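Local coordinates for iron-sulfur cluster assembly scaffold protein NifU (Fervidobacterium islandicum, PDB 6A6F), which probably serves as a scaffold or sulfur-accepting partner in iron-sulfur cluster assembly by the SUF system and binds zinc, at residues L85-N90 with L126-L131; T69-E74 with L105-N110. One frame throughout, in Å; residues are numbered along the deposited sequence.

Overall arrangement
Both contacts are buried, mainly apolar and without a hydrogen bond across them, and together they show how a small alpha+beta protein packs neighbouring helical elements against one another. Contact 1 joins helix 81-95 to helix 118-135 through one indole; contact 2 sets helix 63-76 against the loop that follows helix 102-105, through slim aliphatic branches, and buries about half as much surface. The elements differ, but the centres lie 11 Å apart and the two meet at Trp128, whose CZ2 is 3.4 Å from Ile108 CD1. Contact 2 also reaches toward a partly exposed margin at Pro107, whereas all touching residues of contact 1 are buried.

Contact 1. Residues L85-N90 with L126-L131; sequences LEMMKN and LPWKTL
Met87 and Met88 of helix 81-95 pack against Trp128 of helix 118-135 in a buried, mainly apolar helix-helix contact, with no hydrogen bond across it, on the helical side of the NifU-like alpha+beta fold. Here one large aromatic residue provides most of the contact from its helix. The backbones are closest at Met88 and Trp128, with their CA atoms 5.9 Å apart. The indole leaves its helix with CG anti to its own carbonyl carbon (chi1 -73°), which carries the six-membered ring across to the methionines. There CE3 lies 3.5 Å from Met88 CB and equally near Met88 CA, so Trp128 meets the backbone of Met88 as well as its side chain. Met87 adds its CB, 4.1 Å from Trp128 CZ3; Met88 CA and Met87 CB both approach the ring obliquely. Met88 and Trp128 run past one another in opposite directions: with the methionine CG anti to its N (chi1 -175°), Met88 CG lies 3.5 Å from Trp128 O, with Trp128 CB close by, and the chain then bends at chi2 and chi3 and carries its sulfur away. Without the indole, as with an alanine here, the space between the helices would probably be left partly unfilled and Met87 and Met88 would lose their apolar partner. The ring also meets Phe124 of its own helix; Ser68 and Met72 link it to helix 63-76, and Ile108 to the loop after helix 102-105. Within each helix a side chain doubles the load on a backbone carbonyl. Asn90 ND2 bonds to Glu86 O at 2.9 Å, and Thr130 OG1 bonds to Leu126 O at the same length, from the opposite face of that carbonyl plane to Thr130 N.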
loop_
_atom_site.group_PDB
_atom_site.type_symbol
_atom_site.label_atom_id
_atom_site.label_comp_id
_atom_site.label_asym_id
_atom_site.label_seq_id
_atom_site.Cartn_x
_atom_site.Cartn_y
_atom_site.Cartn_z
ATOM N N LEU A 85 -21.304 -13.447 -6.436
ATOM C CA LEU A 85 -22.182 -12.285 -6.628
ATOM C C LEU A 85 -23.120 -12.036 -5.438
ATOM O O LEU A 85 -23.413 -10.895 -5.107
ATOM C CB LEU A 85 -22.976 -12.431 -7.935
ATOM C CG LEU A 85 -22.126 -12.249 -9.186
ATOM C CD1 LEU A 85 -22.811 -12.699 -10.492
ATOM C CD2 LEU A 85 -21.720 -10.795 -9.295
ATOM N N GLU A 86 -23.542 -13.096 -4.770
ATOM C CA GLU A 86 -24.384 -12.969 -3.591
ATOM C C GLU A 86 -23.558 -12.426 -2.422
ATOM O O GLU A 86 -24.021 -11.559 -1.658
ATOM C CB GLU A 86 -25.013 -14.325 -3.249
ATOM C CG GLU A 86 -25.881 -14.359 -1.988
ATOM C CD GLU A 86 -26.184 -15.782 -1.529
ATOM O OE1 GLU A 86 -26.832 -15.957 -0.458
ATOM O OE2 GLU A 86 -25.769 -16.726 -2.248
ATOM N N MET A 87 -22.332 -12.933 -2.271
ATOM C CA MET A 87 -21.413 -12.332 -1.292
ATOM C C MET A 87 -21.236 -10.875 -1.540
ATOM O O MET A 87 -21.394 -10.060 -0.630
ATOM C CB MET A 87 -20.057 -12.976 -1.383
ATOM C CG MET A 87 -19.695 -13.752 -0.164
ATOM S SD MET A 87 -18.037 -14.459 -0.386
ATOM C CE MET A 87 -18.538 -15.722 -1.533
ATOM N N MET A 88 -20.915 -10.544 -2.787
ATOM C CA MET A 88 -20.766 -9.147 -3.194
ATOM C C MET A 88 -21.985 -8.282 -2.837
ATOM O O MET A 88 -21.832 -7.190 -2.275
ATOM C CB MET A 88 -20.505 -9.085 -4.688
ATOM C CG MET A 88 -20.215 -7.706 -5.247
ATOM S SD MET A 88 -21.652 -6.708 -5.758
ATOM C CE MET A 88 -22.702 -7.901 -6.549
ATOM N N LYS A 89 -23.190 -8.773 -3.149
ATOM C CA LYS A 89 -24.418 -8.020 -2.821
ATOM C C LYS A 89 -24.551 -7.780 -1.308
ATOM O O LYS A 89 -24.835 -6.659 -0.840
ATOM C CB LYS A 89 -25.645 -8.760 -3.403
ATOM C CG LYS A 89 -26.977 -8.018 -3.225
ATOM C CD LYS A 89 -28.192 -8.965 -3.164
ATOM C CE LYS A 89 -28.347 -9.573 -1.768
ATOM N NZ LYS A 89 -29.174 -10.816 -1.715
ATOM N N ASN A 90 -24.310 -8.816 -0.529
ATOM C CA ASN A 90 -24.234 -8.661 0.911
ATOM C C ASN A 90 -23.208 -7.653 1.423
ATOM O O ASN A 90 -23.500 -6.915 2.377
ATOM C CB ASN A 90 -24.000 -9.984 1.558
ATOM C CG ASN A 90 -25.281 -10.754 1.711
ATOM O OD1 ASN A 90 -26.023 -10.528 2.663
ATOM N ND2 ASN A 90 -25.542 -11.672 0.791
ATOM N N LEU A 126 -14.091 -1.243 -3.935
ATOM C CA LEU A 126 -13.412 -1.292 -5.207
ATOM C C LEU A 126 -13.244 -2.741 -5.763
ATOM O O LEU A 126 -13.686 -3.023 -6.872
ATOM C CB LEU A 126 -12.049 -0.583 -5.135
ATOM C CG LEU A 126 -11.205 -0.702 -6.416
ATOM C CD1 LEU A 126 -11.961 -0.073 -7.570
ATOM C CD2 LEU A 126 -9.850 -0.068 -6.249
ATOM N N PRO A 127 -12.613 -3.665 -4.989
ATOM C CA PRO A 127 -12.520 -5.035 -5.534
ATOM C C PRO A 127 -13.857 -5.665 -5.810
ATOM O O PRO A 127 -13.955 -6.428 -6.755
ATOM C CB PRO A 127 -11.805 -5.821 -4.447
ATOM C CG PRO A 127 -11.946 -4.950 -3.239
ATOM C CD PRO A 127 -11.938 -3.556 -3.706
ATOM N N TRP A 128 -14.852 -5.417 -4.969
ATOM C CA TRP A 128 -16.170 -6.070 -5.112
ATOM C C TRP A 128 -16.940 -5.570 -6.359
ATOM O O TRP A 128 -17.544 -6.360 -7.084
ATOM C CB TRP A 128 -17.018 -5.850 -3.848
ATOM C CG TRP A 128 -16.558 -6.638 -2.682
ATOM C CD1 TRP A 128 -15.870 -6.176 -1.617
ATOM C CD2 TRP A 128 -16.704 -8.040 -2.498
ATOM N NE1 TRP A 128 -15.579 -7.196 -0.774
ATOM C CE2 TRP A 128 -16.097 -8.359 -1.287
ATOM C CE3 TRP A 128 -17.265 -9.063 -3.259
ATOM C CZ2 TRP A 128 -16.047 -9.661 -0.797
ATOM C CZ3 TRP A 128 -17.236 -10.358 -2.752
ATOM C CH2 TRP A 128 -16.643 -10.636 -1.537
ATOM N N LYS A 129 -16.893 -4.256 -6.585
ATOM C CA LYS A 129 -17.494 -3.640 -7.756
ATOM C C LYS A 129 -16.784 -4.104 -9.024
ATOM O O LYS A 129 -17.431 -4.356 -10.023
ATOM C CB LYS A 129 -17.426 -2.105 -7.666
ATOM C CG LYS A 129 -18.196 -1.452 -6.506
ATOM C CD LYS A 129 -19.621 -1.962 -6.322
ATOM C CE LYS A 129 -20.542 -1.460 -7.433
ATOM N NZ LYS A 129 -21.928 -2.058 -7.383
ATOM N N THR A 130 -15.461 -4.247 -8.953
ATOM C CA THR A 130 -14.691 -4.779 -10.062
ATOM C C THR A 130 -15.026 -6.220 -10.334
ATOM O O THR A 130 -15.208 -6.602 -11.486
ATOM C CB THR A 130 -13.177 -4.608 -9.847
ATOM O OG1 THR A 130 -12.925 -3.223 -9.637
ATOM C CG2 THR A 130 -12.408 -5.079 -11.071
ATOM N N LEU A 131 -15.194 -7.009 -9.282
ATOM C CA LEU A 131 -15.665 -8.368 -9.427
ATOM C C LEU A 131 -17.057 -8.486 -10.083
ATOM O O LEU A 131 -17.269 -9.307 -10.987
ATOM C CB LEU A 131 -15.732 -9.007 -8.074
ATOM C CG LEU A 131 -16.303 -10.422 -7.990
ATOM C CD1 LEU A 131 -15.378 -11.440 -8.579
ATOM C CD2 LEU A 131 -16.542 -10.798 -6.551
#

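Contact 2. Residues T69-E74 with L105-N110; sequences TNVMIE and LGPIIN
Val71 of helix 63-76 meets Ile108 and Pro107, in the segment that follows helix 102-105, by aliphatic contact alone. The nearer approach is between Val71 CG1 and Ile108 CG1, at 3.8 Å. Val71 holds this methyl anti to its backbone N (chi1 172°), from a CB that points toward the loop, while Ile108 offers the middle of its longer branch. The valine and isoleucine chains pass one another, running opposite ways. Pro107 makes a looser second touch, its ring carbon CG lying 4.4 Å from the same Val71 methyl. One valine branch is thus set against two successive residues, and only 127 Å² is buried in all.

Backbone hydrogen bonds shape each partner separately. Helix 63-76 keeps its regular spacing, as in the 3.0 Å bond from Ile73 N to Thr69 O. On the other side Ile108 N binds Leu105 O, and Asn110 N binds Pro107 O at 2.9 Å, the three-residue spacing of a 3-10 turn. Gly106, with positive phi (51°), breaks the helical course just before Pro107.

Polar groups of helix 63-76 tie it to the N-terminal part of the chain: Asn70 ND2 bonds to Tyr13 O and Glu74 OE2 to Tyr13 OH. Ile108, for its part, also touches Met87 of helix 81-95. The arrangement is that of a helix packed against a 3-10 turn within the NifU-like N-terminal domain, buried at Val71 and Ile108 and nearer the surface at Pro107.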
loop_
_atom_site.group_PDB
_atom_site.type_symbol
_atom_site.label_atom_id
_atom_site.label_comp_id
_atom_site.label_asym_id
_atom_site.label_seq_id
_atom_site.Cartn_x
_atom_site.Cartn_y
_atom_site.Cartn_z
ATOM N N THR A 69 -9.510 -6.522 -1.072
ATOM C CA THR A 69 -9.162 -7.400 -2.196
ATOM C C THR A 69 -8.714 -8.808 -1.776
ATOM O O THR A 69 -9.186 -9.808 -2.325
ATOM C CB THR A 69 -8.045 -6.776 -3.080
ATOM O OG1 THR A 69 -8.453 -5.462 -3.518
ATOM C CG2 THR A 69 -7.799 -7.646 -4.313
ATOM N N ASN A 70 -7.829 -8.883 -0.797
ATOM C CA ASN A 70 -7.328 -10.118 -0.380
ATOM C C ASN A 70 -8.396 -10.946 0.350
ATOM O O ASN A 70 -8.420 -12.155 0.198
ATOM C CB ASN A 70 -6.096 -9.919 0.514
ATOM C CG ASN A 70 -4.841 -9.643 -0.292
ATOM O OD1 ASN A 70 -4.546 -10.379 -1.212
ATOM N ND2 ASN A 70 -4.099 -8.585 0.053
ATOM N N VAL A 71 -9.221 -10.324 1.187
ATOM C CA VAL A 71 -10.249 -11.070 1.916
ATOM C C VAL A 71 -11.267 -11.571 0.877
ATOM O O VAL A 71 -11.689 -12.715 0.947
ATOM C CB VAL A 71 -10.885 -10.269 3.039
ATOM C CG1 VAL A 71 -12.055 -10.992 3.626
ATOM C CG2 VAL A 71 -9.844 -9.983 4.131
ATOM N N MET A 72 -11.576 -10.750 -0.103
ATOM C CA MET A 72 -12.490 -11.160 -1.171
ATOM C C MET A 72 -11.984 -12.423 -1.881
ATOM O O MET A 72 -12.760 -13.406 -2.058
ATOM C CB MET A 72 -12.705 -10.058 -2.182
ATOM C CG MET A 72 -13.643 -10.390 -3.304
ATOM S SD MET A 72 -13.690 -9.164 -4.611
ATOM C CE MET A 72 -12.197 -9.509 -5.558
ATOM N N ILE A 73 -10.718 -12.383 -2.305
ATOM C CA ILE A 73 -10.152 -13.484 -3.071
ATOM C C ILE A 73 -10.189 -14.738 -2.248
ATOM O O ILE A 73 -10.599 -15.787 -2.712
ATOM C CB ILE A 73 -8.704 -13.158 -3.568
ATOM C CG1 ILE A 73 -8.841 -12.075 -4.639
ATOM C CG2 ILE A 73 -7.989 -14.421 -4.088
ATOM C CD1 ILE A 73 -7.525 -11.460 -5.064
ATOM N N GLU A 74 -9.739 -14.631 -1.015
ATOM C CA GLU A 74 -9.683 -15.787 -0.124
ATOM C C GLU A 74 -11.081 -16.402 0.031
ATOM O O GLU A 74 -11.236 -17.618 0.169
ATOM C CB GLU A 74 -9.117 -15.340 1.219
ATOM C CG GLU A 74 -9.125 -16.364 2.309
ATOM C CD GLU A 74 -8.769 -15.714 3.641
ATOM O OE1 GLU A 74 -9.703 -15.167 4.297
ATOM O OE2 GLU A 74 -7.565 -15.715 3.980
ATOM N N LEU A 105 -21.141 -13.633 4.651
ATOM C CA LEU A 105 -19.982 -12.752 4.640
ATOM C C LEU A 105 -18.771 -13.329 5.300
ATOM O O LEU A 105 -17.659 -13.028 4.879
ATOM C CB LEU A 105 -20.298 -11.384 5.247
ATOM C CG LEU A 105 -21.196 -10.569 4.310
ATOM C CD1 LEU A 105 -21.351 -9.135 4.826
ATOM C CD2 LEU A 105 -20.725 -10.605 2.838
ATOM N N GLY A 106 -18.981 -14.111 6.350
ATOM C CA GLY A 106 -17.909 -14.597 7.183
ATOM C C GLY A 106 -16.977 -13.479 7.661
ATOM O O GLY A 106 -17.436 -12.470 8.249
ATOM N N PRO A 107 -15.651 -13.630 7.410
ATOM C CA PRO A 107 -14.693 -12.628 7.918
ATOM C C PRO A 107 -14.816 -11.258 7.191
ATOM O O PRO A 107 -14.217 -10.300 7.625
ATOM C CB PRO A 107 -13.333 -13.293 7.644
ATOM C CG PRO A 107 -13.573 -14.087 6.420
ATOM C CD PRO A 107 -14.970 -14.673 6.632
ATOM N N ILE A 108 -15.589 -11.169 6.115
ATOM C CA ILE A 108 -15.815 -9.912 5.450
ATOM C C ILE A 108 -16.507 -8.957 6.443
ATOM O O ILE A 108 -16.381 -7.721 6.331
ATOM C CB ILE A 108 -16.593 -10.073 4.140
ATOM C CG1 ILE A 108 -15.843 -10.983 3.183
ATOM C CG2 ILE A 108 -16.851 -8.717 3.475
ATOM C CD1 ILE A 108 -16.706 -11.491 2.039
ATOM N N ILE A 109 -17.172 -9.523 7.459
ATOM C CA ILE A 109 -17.756 -8.725 8.540
ATOM C C ILE A 109 -16.715 -7.873 9.293
ATOM O O ILE A 109 -17.064 -6.873 9.924
ATOM C CB ILE A 109 -18.555 -9.592 9.548
ATOM C CG1 ILE A 109 -19.509 -8.734 10.366
ATOM C CG2 ILE A 109 -17.686 -10.356 10.499
ATOM C CD1 ILE A 109 -20.662 -8.212 9.549
ATOM N N ASN A 110 -15.439 -8.234 9.189
ATOM C CA ASN A 110 -14.402 -7.439 9.832
ATOM C C ASN A 110 -14.290 -6.002 9.265
ATOM O O ASN A 110 -13.792 -5.142 9.937
ATOM C CB ASN A 110 -13.094 -8.228 9.849
ATOM C CG ASN A 110 -13.172 -9.417 10.793
ATOM O OD1 ASN A 110 -13.523 -9.232 11.931
ATOM N ND2 ASN A 110 -12.923 -10.627 10.319
#